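Endoglucanase (Komagataeibacter sucrofermentans, PDB 6VC5) probably hydrolyses internal (1->4)-beta-D-glucosidic linkages in cellulose, lichenin and cereal beta-D-glucans, as a family 8 glycoside hydrolase. Local coordinates at residues T90-A101 / Y112-V123; R21-H32 / F71-H79. One frame throughout, in Å; residues are numbered along the deposited sequence.

Interaction 1: T90-A101 / Y112-V123; sequences TDGDLLIALALA and YIQDAMNIYGDV
Tyr120 OH and Leu94 O, one from each helix, are both hydrogen-bonded to the hydroxyl of Ser161 on helix 159-169, so a third helix ties the polar end of the tyrosine to the backbone of helix 90-101. The phenol oxygen also lies 3.4 Å from Leu98 N, but at an angle too poor for a bond. The ring itself is held by carbon: Ala97 CB sits over one face, 3.7 Å from the Tyr120 ring centroid and 18° off its normal, a CH-pi contact, while Leu94 CD2 abuts the ring edge, 3.9 Å from Tyr120 CE1.

The segments run antiparallel at 154°, with axes 7.9 Å apart at closest approach. Small residues permit this spacing, since Ala97 and Ala116 have their CA atoms 4.5 Å apart and the methyl of Ala116 rests against the carbonyl of Ala97. Two knobs into holes flank that point. Leu100 drops among Tyr112, Asp115, Ala116 and Ile119, with Leu100 CD2 approaching the tyrosine ring obliquely, 3.8 Å from Tyr112 CD1. Ile119 fits among Asp93, Ile96, Ala97 and Leu100. With its CG1 anti to the carbonyl carbon (chi1 -61°), the branches part: CG2 turns to Ala97 CB and Asp93 O, and Ile119 CD1 reaches Leu100 CD1 at 3.7 Å. Farther along, Val123 CG2 packs on Asp93 CB, whose carboxylate bonds to Asn88.

Consecutive antiparallel helices of this kind build the (alpha/alpha)6 barrel of family 8. Helix 49-62 adds Phe52 and Trp56 against Leu100 and Tyr112. No hydrogen bond joins the two segments directly; apolar, shape-matched packing pairs them, and the side-chain polar groups of Asp93 and Tyr120 find their partners on neighbouring parts of the chain.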
loop_
_atom_site.group_PDB
_atom_site.type_symbol
_atom_site.label_atom_id
_atom_site.label_comp_id
_atom_site.label_asym_id
_atom_site.label_seq_id
_atom_site.Cartn_x
_atom_site.Cartn_y
_atom_site.Cartn_z
ATOM N N THR A 90 6.700 4.423 -4.083
ATOM C CA THR A 90 5.490 5.129 -4.477
ATOM C C THR A 90 4.309 4.827 -3.555
ATOM O O THR A 90 3.439 5.687 -3.371
ATOM C CB THR A 90 5.199 4.786 -5.935
ATOM O OG1 THR A 90 6.303 5.229 -6.737
ATOM C CG2 THR A 90 3.938 5.488 -6.433
ATOM N N ASP A 91 4.259 3.638 -2.945
ATOM C CA ASP A 91 3.154 3.374 -2.032
ATOM C C ASP A 91 3.251 4.240 -0.782
ATOM O O ASP A 91 2.231 4.728 -0.289
ATOM C CB ASP A 91 3.007 1.876 -1.730
ATOM C CG ASP A 91 4.146 1.298 -0.910
ATOM O OD1 ASP A 91 5.294 1.781 -1.004
ATOM O OD2 ASP A 91 3.878 0.302 -0.195
ATOM N N GLY A 92 4.467 4.469 -0.280
ATOM C CA GLY A 92 4.628 5.408 0.821
ATOM C C GLY A 92 4.191 6.814 0.452
ATOM O O GLY A 92 3.458 7.470 1.202
ATOM N N ASP A 93 4.620 7.289 -0.721
ATOM C CA ASP A 93 4.193 8.606 -1.195
ATOM C C ASP A 93 2.666 8.712 -1.235
ATOM O O ASP A 93 2.081 9.700 -0.760
ATOM C CB ASP A 93 4.776 8.878 -2.589
ATOM C CG ASP A 93 6.306 8.723 -2.660
ATOM O OD1 ASP A 93 7.014 9.057 -1.687
ATOM O OD2 ASP A 93 6.809 8.291 -3.725
ATOM N N LEU A 94 1.996 7.685 -1.777
ATOM C CA LEU A 94 0.542 7.735 -1.945
ATOM C C LEU A 94 -0.201 7.595 -0.618
ATOM O O LEU A 94 -1.281 8.175 -0.454
ATOM C CB LEU A 94 0.101 6.628 -2.906
ATOM C CG LEU A 94 0.432 6.895 -4.371
ATOM C CD1 LEU A 94 0.098 5.661 -5.195
ATOM C CD2 LEU A 94 -0.284 8.128 -4.925
ATOM N N LEU A 95 0.351 6.829 0.330
ATOM C CA LEU A 95 -0.273 6.701 1.649
ATOM C C LEU A 95 -0.191 8.006 2.430
ATOM O O LEU A 95 -1.175 8.424 3.062
ATOM C CB LEU A 95 0.400 5.571 2.431
ATOM C CG LEU A 95 0.049 4.159 1.961
ATOM C CD1 LEU A 95 1.128 3.216 2.481
ATOM C CD2 LEU A 95 -1.332 3.735 2.443
ATOM N N ILE A 96 0.979 8.656 2.404
ATOM C CA ILE A 96 1.146 9.948 3.060
ATOM C C ILE A 96 0.188 10.975 2.456
ATOM O O ILE A 96 -0.478 11.730 3.175
ATOM C CB ILE A 96 2.621 10.385 2.972
ATOM C CG1 ILE A 96 3.495 9.475 3.843
ATOM C CG2 ILE A 96 2.770 11.836 3.380
ATOM C CD1 ILE A 96 5.001 9.649 3.610
ATOM N N ALA A 97 0.099 11.019 1.122
ATOM C CA ALA A 97 -0.795 11.972 0.472
ATOM C C ALA A 97 -2.258 11.729 0.845
ATOM O O ALA A 97 -2.996 12.679 1.133
ATOM C CB ALA A 97 -0.612 11.911 -1.045
ATOM N N LEU A 98 -2.696 10.466 0.847
ATOM C CA LEU A 98 -4.075 10.173 1.241
ATOM C C LEU A 98 -4.342 10.607 2.676
ATOM O O LEU A 98 -5.381 11.217 2.964
ATOM C CB LEU A 98 -4.373 8.683 1.075
ATOM C CG LEU A 98 -5.766 8.231 1.523
ATOM C CD1 LEU A 98 -6.853 8.912 0.727
ATOM C CD2 LEU A 98 -5.848 6.727 1.342
ATOM N N ALA A 99 -3.391 10.342 3.579
ATOM C CA ALA A 99 -3.565 10.734 4.977
ATOM C C ALA A 99 -3.671 12.250 5.129
ATOM O O ALA A 99 -4.478 12.753 5.924
ATOM C CB ALA A 99 -2.391 10.201 5.800
ATOM N N LEU A 100 -2.835 12.997 4.393
ATOM C CA LEU A 100 -2.918 14.459 4.422
ATOM C C LEU A 100 -4.251 14.963 3.883
ATOM O O LEU A 100 -4.812 15.929 4.416
ATOM C CB LEU A 100 -1.760 15.066 3.624
ATOM C CG LEU A 100 -0.445 15.023 4.389
ATOM C CD1 LEU A 100 0.726 15.132 3.444
ATOM C CD2 LEU A 100 -0.395 16.130 5.432
ATOM N N ALA A 101 -4.761 14.333 2.824
ATOM C CA ALA A 101 -6.074 14.700 2.305
ATOM C C ALA A 101 -7.151 14.472 3.355
ATOM O O ALA A 101 -8.009 15.328 3.577
ATOM C CB ALA A 101 -6.378 13.902 1.039
ATOM N N TYR A 112 -2.770 21.107 4.866
ATOM C CA TYR A 112 -2.630 19.671 4.656
ATOM C C TYR A 112 -3.134 19.274 3.272
ATOM O O TYR A 112 -2.554 18.390 2.627
ATOM C CB TYR A 112 -3.378 18.894 5.747
ATOM C CG TYR A 112 -2.770 18.924 7.147
ATOM C CD1 TYR A 112 -1.438 19.250 7.351
ATOM C CD2 TYR A 112 -3.555 18.607 8.257
ATOM C CE1 TYR A 112 -0.892 19.260 8.641
ATOM C CE2 TYR A 112 -3.023 18.613 9.540
ATOM C CZ TYR A 112 -1.692 18.944 9.719
ATOM O OH TYR A 112 -1.162 18.947 10.996
ATOM N N ILE A 113 -4.185 19.936 2.785
ATOM C CA ILE A 113 -4.663 19.667 1.430
ATOM C C ILE A 113 -3.607 20.071 0.409
ATOM O O ILE A 113 -3.344 19.340 -0.549
ATOM C CB ILE A 113 -6.006 20.381 1.184
ATOM C CG1 ILE A 113 -7.042 19.913 2.208
ATOM C CG2 ILE A 113 -6.480 20.142 -0.243
ATOM C CD1 ILE A 113 -7.373 18.448 2.112
ATOM N N GLN A 114 -2.989 21.241 0.595
ATOM C CA GLN A 114 -1.925 21.650 -0.318
ATOM C C GLN A 114 -0.758 20.670 -0.282
ATOM O O GLN A 114 -0.171 20.356 -1.324
ATOM C CB GLN A 114 -1.415 23.047 0.015
ATOM C CG GLN A 114 -0.465 23.561 -1.062
ATOM C CD GLN A 114 -1.067 23.454 -2.460
ATOM O OE1 GLN A 114 -2.146 23.991 -2.730
ATOM N NE2 GLN A 114 -0.380 22.743 -3.352
ATOM N N ASP A 115 -0.391 20.204 0.914
ATOM C CA ASP A 115 0.679 19.212 1.028
ATOM C C ASP A 115 0.350 17.964 0.216
ATOM O O ASP A 115 1.212 17.420 -0.497
ATOM C CB ASP A 115 0.893 18.822 2.497
ATOM C CG ASP A 115 1.435 19.959 3.356
ATOM O OD1 ASP A 115 2.130 20.848 2.816
ATOM O OD2 ASP A 115 1.185 19.942 4.590
ATOM N N ALA A 116 -0.895 17.487 0.322
ATOM C CA ALA A 116 -1.310 16.305 -0.426
ATOM C C ALA A 116 -1.234 16.554 -1.926
ATOM O O ALA A 116 -0.711 15.718 -2.677
ATOM C CB ALA A 116 -2.724 15.897 -0.012
ATOM N N MET A 117 -1.720 17.715 -2.373
ATOM C CA MET A 117 -1.712 18.034 -3.799
ATOM C C MET A 117 -0.293 18.152 -4.346
ATOM O O MET A 117 -0.033 17.741 -5.487
ATOM C CB MET A 117 -2.525 19.303 -4.049
ATOM C CG MET A 117 -4.002 19.079 -3.796
ATOM S SD MET A 117 -5.109 20.413 -4.301
ATOM C CE MET A 117 -4.530 21.698 -3.244
ATOM N N ASN A 118 0.640 18.671 -3.547
ATOM C CA ASN A 118 2.038 18.717 -3.981
ATOM C C ASN A 118 2.600 17.315 -4.202
ATOM O O ASN A 118 3.282 17.068 -5.204
ATOM C CB ASN A 118 2.889 19.472 -2.965
ATOM C CG ASN A 118 2.618 20.964 -2.981
ATOM O OD1 ASN A 118 2.052 21.490 -3.939
ATOM N ND2 ASN A 118 3.008 21.648 -1.914
ATOM N N ILE A 119 2.319 16.383 -3.282
ATOM C CA ILE A 119 2.780 15.004 -3.457
ATOM C C ILE A 119 2.142 14.380 -4.690
ATOM O O ILE A 119 2.819 13.743 -5.509
ATOM C CB ILE A 119 2.488 14.169 -2.198
ATOM C CG1 ILE A 119 3.212 14.756 -0.984
ATOM C CG2 ILE A 119 2.896 12.710 -2.413
ATOM C CD1 ILE A 119 2.641 14.287 0.353
ATOM N N TYR A 120 0.816 14.503 -4.811
ATOM C CA TYR A 120 0.128 13.872 -5.938
ATOM C C TYR A 120 0.653 14.411 -7.257
ATOM O O TYR A 120 0.850 13.649 -8.214
ATOM C CB TYR A 120 -1.380 14.112 -5.845
ATOM C CG TYR A 120 -2.115 13.251 -4.838
ATOM C CD1 TYR A 120 -1.936 11.873 -4.792
ATOM C CD2 TYR A 120 -3.036 13.822 -3.967
ATOM C CE1 TYR A 120 -2.632 11.081 -3.878
ATOM C CE2 TYR A 120 -3.743 13.049 -3.053
ATOM C CZ TYR A 120 -3.544 11.685 -3.012
ATOM O OH TYR A 120 -4.241 10.917 -2.110
ATOM N N GLY A 121 0.888 15.725 -7.321
ATOM C CA GLY A 121 1.427 16.318 -8.532
ATOM C C GLY A 121 2.754 15.704 -8.938
ATOM O O GLY A 121 2.995 15.445 -10.122
ATOM N N ASP A 122 3.632 15.459 -7.967
ATOM C CA ASP A 122 4.927 14.869 -8.288
ATOM C C ASP A 122 4.855 13.365 -8.570
ATOM O O ASP A 122 5.648 12.864 -9.373
ATOM C CB ASP A 122 5.945 15.215 -7.201
ATOM C CG ASP A 122 6.601 16.569 -7.445
ATOM O OD1 ASP A 122 6.578 17.035 -8.612
ATOM O OD2 ASP A 122 7.135 17.170 -6.490
ATOM N N VAL A 123 3.932 12.629 -7.949
ATOM C CA VAL A 123 3.713 11.241 -8.361
ATOM C C VAL A 123 3.298 11.186 -9.828
ATOM O O VAL A 123 3.838 10.403 -10.618
ATOM C CB VAL A 123 2.679 10.552 -7.452
ATOM C CG1 VAL A 123 2.281 9.179 -8.025
ATOM C CG2 VAL A 123 3.232 10.391 -6.054
#

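Interaction 2: R21-H32 / F71-H79; sequences RIIDTGNSGESH and FSWRYLDGH
A bend at chi3 (68°) in Arg21 and a CG set beside the backbone N in Asp77 (chi1 -66°) bring guanidinium and carboxylate together from opposite directions, with their planes nearly coplanar. The salt bridge is end-on and two-pronged: NH1 of Arg21 donates almost straight to Asp77 OD1 at 2.9 Å, and NH2 of Arg21 meets the syn lone pair of Asp77 OD2 at 2.7 Å. The side edge of the same guanidinium grips Ser31 OG through NE and NH2, and that hydroxyl in turn donates a hydrogen bond to Ile22 O. Ile23 CD1 lies over one face of the guanidinium and Tyr75 CD2 over the opposite face, toward its rim, so the group is fixed in rotation.

These groups gather on the Ser31 and Tyr75 face of a two-stranded antiparallel sheet, strand 30-32 against strand 74-76. Its hydrogen-bonded pair is Ser31 and Tyr75, joined by Tyr75 N to Ser31 O at 2.8 Å and Ser31 N to Tyr75 O at 3.1 Å. Asp77 N then bonds to Gly29 O, and a water spans Gly29 O and Asp77 O. A type I turn, Asn27 to Glu30, leads into the first strand; a type II turn, Leu76 to His79, leaves the second.

On the sheet face of Glu30, His32 and Arg74, Glu30 OE1 accepts from His32 NE2 at 2.8 Å on its anti lone pair and takes a weak, long bond from Arg74 NH1. The Arg74 guanidinium is sandwiched between Leu76 CD2 and Trp73 CZ2. The His32 and Trp73 rings are near parallel but slid apart, CD2 of His32 lying 3.7 Å from Trp73 CZ3, and the indole nitrogen bonds to Asp85.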
loop_
_atom_site.group_PDB
_atom_site.type_symbol
_atom_site.label_atom_id
_atom_site.label_comp_id
_atom_site.label_asym_id
_atom_site.label_seq_id
_atom_site.Cartn_x
_atom_site.Cartn_y
_atom_site.Cartn_z
ATOM N N ARG A 21 8.112 9.258 15.111
ATOM C CA ARG A 21 8.567 8.097 14.355
ATOM C C ARG A 21 7.662 6.895 14.595
ATOM O O ARG A 21 7.214 6.637 15.715
ATOM C CB ARG A 21 9.994 7.722 14.760
ATOM C CG ARG A 21 11.023 8.660 14.200
ATOM C CD ARG A 21 12.419 8.191 14.517
ATOM N NE ARG A 21 12.736 6.961 13.799
ATOM C CZ ARG A 21 13.867 6.283 13.943
ATOM N NH1 ARG A 21 14.801 6.726 14.775
ATOM N NH2 ARG A 21 14.063 5.161 13.260
ATOM N N ILE A 22 7.402 6.153 13.526
ATOM C CA ILE A 22 6.780 4.838 13.611
ATOM C C ILE A 22 7.911 3.836 13.445
ATOM O O ILE A 22 8.667 3.915 12.469
ATOM C CB ILE A 22 5.736 4.662 12.497
ATOM C CG1 ILE A 22 4.647 5.729 12.612
ATOM C CG2 ILE A 22 5.140 3.252 12.537
ATOM C CD1 ILE A 22 3.981 5.770 13.963
ATOM N N ILE A 23 8.065 2.924 14.409
ATOM C CA ILE A 23 9.184 1.984 14.412
ATOM C C ILE A 23 8.668 0.594 14.757
ATOM O O ILE A 23 7.996 0.412 15.777
ATOM C CB ILE A 23 10.287 2.399 15.411
ATOM C CG1 ILE A 23 10.795 3.815 15.122
ATOM C CG2 ILE A 23 11.461 1.443 15.323
ATOM C CD1 ILE A 23 11.712 4.379 16.222
ATOM N N ASP A 24 8.987 -0.380 13.905
ATOM C CA ASP A 24 8.713 -1.785 14.180
ATOM C C ASP A 24 9.683 -2.274 15.244
ATOM O O ASP A 24 10.900 -2.161 15.080
ATOM C CB ASP A 24 8.936 -2.559 12.881
ATOM C CG ASP A 24 8.797 -4.065 13.028
ATOM O OD1 ASP A 24 8.554 -4.575 14.143
ATOM O OD2 ASP A 24 8.918 -4.734 11.977
ATOM N N THR A 25 9.138 -2.840 16.324
ATOM C CA THR A 25 9.978 -3.290 17.431
ATOM C C THR A 25 10.954 -4.383 17.004
ATOM O O THR A 25 12.019 -4.534 17.615
ATOM C CB THR A 25 9.099 -3.762 18.590
ATOM O OG1 THR A 25 8.107 -4.672 18.100
ATOM C CG2 THR A 25 8.392 -2.581 19.230
ATOM N N GLY A 26 10.618 -5.151 15.963
ATOM C CA GLY A 26 11.494 -6.196 15.463
ATOM C C GLY A 26 12.500 -5.757 14.425
ATOM O O GLY A 26 13.364 -6.546 14.025
ATOM N N ASN A 27 12.394 -4.515 13.964
ATOM C CA ASN A 27 13.342 -3.902 13.049
ATOM C C ASN A 27 13.569 -2.484 13.582
ATOM O O ASN A 27 13.238 -1.473 12.967
ATOM C CB ASN A 27 12.803 -3.972 11.618
ATOM C CG ASN A 27 13.593 -3.119 10.642
ATOM O OD1 ASN A 27 13.056 -2.198 10.027
ATOM N ND2 ASN A 27 14.884 -3.411 10.514
ATOM N N SER A 28 14.136 -2.422 14.788
ATOM C CA SER A 28 14.106 -1.224 15.617
ATOM C C SER A 28 15.005 -0.103 15.111
ATOM O O SER A 28 14.954 1.002 15.667
ATOM C CB SER A 28 14.533 -1.591 17.036
ATOM O OG SER A 28 15.808 -2.224 17.020
ATOM N N GLY A 29 15.827 -0.349 14.098
ATOM C CA GLY A 29 16.754 0.676 13.663
ATOM C C GLY A 29 16.377 1.375 12.373
ATOM O O GLY A 29 17.259 1.887 11.676
ATOM N N GLU A 30 15.100 1.400 12.041
ATOM C CA GLU A 30 14.647 2.105 10.850
ATOM C C GLU A 30 13.219 2.616 10.926
ATOM O O GLU A 30 12.415 2.094 11.606
ATOM C CB GLU A 30 14.845 1.321 9.544
ATOM C CG GLU A 30 14.295 -0.047 9.443
ATOM C CD GLU A 30 15.071 -0.921 8.405
ATOM O OE1 GLU A 30 14.639 -1.067 7.266
ATOM O OE2 GLU A 30 16.137 -1.487 8.719
ATOM N N SER A 31 12.976 3.662 10.175
ATOM C CA SER A 31 11.625 4.127 9.892
ATOM C C SER A 31 11.517 4.285 8.386
ATOM O O SER A 31 12.504 4.589 7.714
ATOM C CB SER A 31 11.314 5.466 10.565
ATOM O OG SER A 31 11.086 5.304 11.963
ATOM N N HIS A 32 10.326 4.046 7.847
ATOM C CA HIS A 32 10.094 3.998 6.402
ATOM C C HIS A 32 9.024 4.998 6.018
ATOM O O HIS A 32 8.197 5.339 6.830
ATOM C CB HIS A 32 9.610 2.604 5.970
ATOM C CG HIS A 32 10.617 1.523 6.167
ATOM N ND1 HIS A 32 10.353 0.398 6.905
ATOM C CD2 HIS A 32 11.887 1.389 5.722
ATOM C CE1 HIS A 32 11.422 -0.382 6.912
ATOM N NE2 HIS A 32 12.366 0.199 6.204
ATOM N N PHE A 71 9.272 11.209 -1.157
ATOM C CA PHE A 71 9.905 10.893 0.121
ATOM C C PHE A 71 10.991 9.851 -0.062
ATOM O O PHE A 71 10.777 8.826 -0.716
ATOM C CB PHE A 71 8.869 10.369 1.130
ATOM C CG PHE A 71 7.846 11.386 1.485
ATOM C CD1 PHE A 71 8.001 12.165 2.616
ATOM C CD2 PHE A 71 6.739 11.581 0.666
ATOM C CE1 PHE A 71 7.079 13.140 2.934
ATOM C CE2 PHE A 71 5.807 12.537 0.979
ATOM C CZ PHE A 71 5.976 13.325 2.110
ATOM N N SER A 72 12.147 10.096 0.540
ATOM C CA SER A 72 13.131 9.030 0.647
ATOM C C SER A 72 12.524 7.874 1.433
ATOM O O SER A 72 11.787 8.082 2.395
ATOM C CB SER A 72 14.365 9.556 1.361
ATOM O OG SER A 72 14.982 10.591 0.608
ATOM N N TRP A 73 12.820 6.644 1.011
ATOM C CA TRP A 73 12.040 5.519 1.521
ATOM C C TRP A 73 12.390 5.146 2.961
ATOM O O TRP A 73 11.547 4.568 3.658
ATOM C CB TRP A 73 12.155 4.309 0.592
ATOM C CG TRP A 73 13.446 3.576 0.682
ATOM C CD1 TRP A 73 14.647 3.949 0.135
ATOM C CD2 TRP A 73 13.673 2.325 1.335
ATOM N NE1 TRP A 73 15.607 2.998 0.419
ATOM C CE2 TRP A 73 15.031 1.996 1.156
ATOM C CE3 TRP A 73 12.852 1.450 2.059
ATOM C CZ2 TRP A 73 15.593 0.831 1.681
ATOM C CZ3 TRP A 73 13.411 0.294 2.584
ATOM C CH2 TRP A 73 14.770 -0.004 2.391
ATOM N N ARG A 74 13.599 5.461 3.427
ATOM C CA ARG A 74 14.057 4.943 4.709
ATOM C C ARG A 74 14.955 5.924 5.451
ATOM O O ARG A 74 15.783 6.619 4.851
ATOM C CB ARG A 74 14.815 3.620 4.510
ATOM C CG ARG A 74 15.395 3.047 5.790
ATOM C CD ARG A 74 15.873 1.630 5.599
ATOM N NE ARG A 74 17.104 1.582 4.831
ATOM C CZ ARG A 74 17.759 0.455 4.578
ATOM N NH1 ARG A 74 17.286 -0.693 5.047
ATOM N NH2 ARG A 74 18.876 0.476 3.865
ATOM N N TYR A 75 14.790 5.943 6.771
ATOM C CA TYR A 75 15.727 6.537 7.717
ATOM C C TYR A 75 16.383 5.387 8.469
ATOM O O TYR A 75 15.688 4.590 9.114
ATOM C CB TYR A 75 14.953 7.433 8.689
ATOM C CG TYR A 75 15.768 8.099 9.779
ATOM C CD1 TYR A 75 16.064 9.456 9.712
ATOM C CD2 TYR A 75 16.211 7.376 10.885
ATOM C CE1 TYR A 75 16.794 10.073 10.713
ATOM C CE2 TYR A 75 16.937 7.989 11.894
ATOM C CZ TYR A 75 17.221 9.333 11.795
ATOM O OH TYR A 75 17.952 9.935 12.795
ATOM N N LEU A 76 17.712 5.307 8.395
ATOM C CA LEU A 76 18.485 4.196 8.962
ATOM C C LEU A 76 19.295 4.717 10.147
ATOM O O LEU A 76 20.280 5.442 9.958
ATOM C CB LEU A 76 19.392 3.596 7.886
ATOM C CG LEU A 76 20.098 2.250 8.086
ATOM C CD1 LEU A 76 19.094 1.166 8.407
ATOM C CD2 LEU A 76 20.871 1.884 6.826
ATOM N N ASP A 77 18.886 4.346 11.363
ATOM C CA ASP A 77 19.574 4.821 12.560
ATOM C C ASP A 77 21.049 4.446 12.514
ATOM O O ASP A 77 21.410 3.313 12.182
ATOM C CB ASP A 77 18.956 4.213 13.819
ATOM C CG ASP A 77 17.545 4.680 14.060
ATOM O OD1 ASP A 77 17.332 5.403 15.056
ATOM O OD2 ASP A 77 16.655 4.314 13.261
ATOM N N GLY A 78 21.904 5.405 12.858
ATOM C CA GLY A 78 23.326 5.155 12.929
ATOM C C GLY A 78 24.055 5.210 11.609
ATOM O O GLY A 78 25.295 5.212 11.606
ATOM N N HIS A 79 23.345 5.242 10.486
ATOM C CA HIS A 79 24.004 5.451 9.212
ATOM C C HIS A 79 24.360 6.929 9.082
ATOM O O HIS A 79 23.661 7.805 9.601
ATOM C CB HIS A 79 23.100 5.000 8.066
ATOM C CG HIS A 79 23.829 4.786 6.781
ATOM N ND1 HIS A 79 23.910 5.755 5.804
ATOM C CD2 HIS A 79 24.552 3.733 6.331
ATOM C CE1 HIS A 79 24.629 5.297 4.793
ATOM N NE2 HIS A 79 25.027 4.071 5.085
HETATM O O HOH W 1 19.781 0.953 11.858
#

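From the N terminus, segment 21-32 leads straight into helix 33-46; helix 49-62 follows, and the chain returns as 71-79. Interaction 2 thus closes a loop holding both helices, with Trp58 of the second packed on Arg21 and Ser31. Beyond strand 74-76 the chain enters helix 90-106, turns, and comes back as helix 110-126, where interaction 1 closes a much shorter loop. The two contacts lie in series, neither nested nor crossing, with centres about 20 Å apart. They meet at Phe71: its N probably bonds to Asp93 OD1, and its ring packs on Ile96 and Ile119, joining the surface sheet to the buried helix pair.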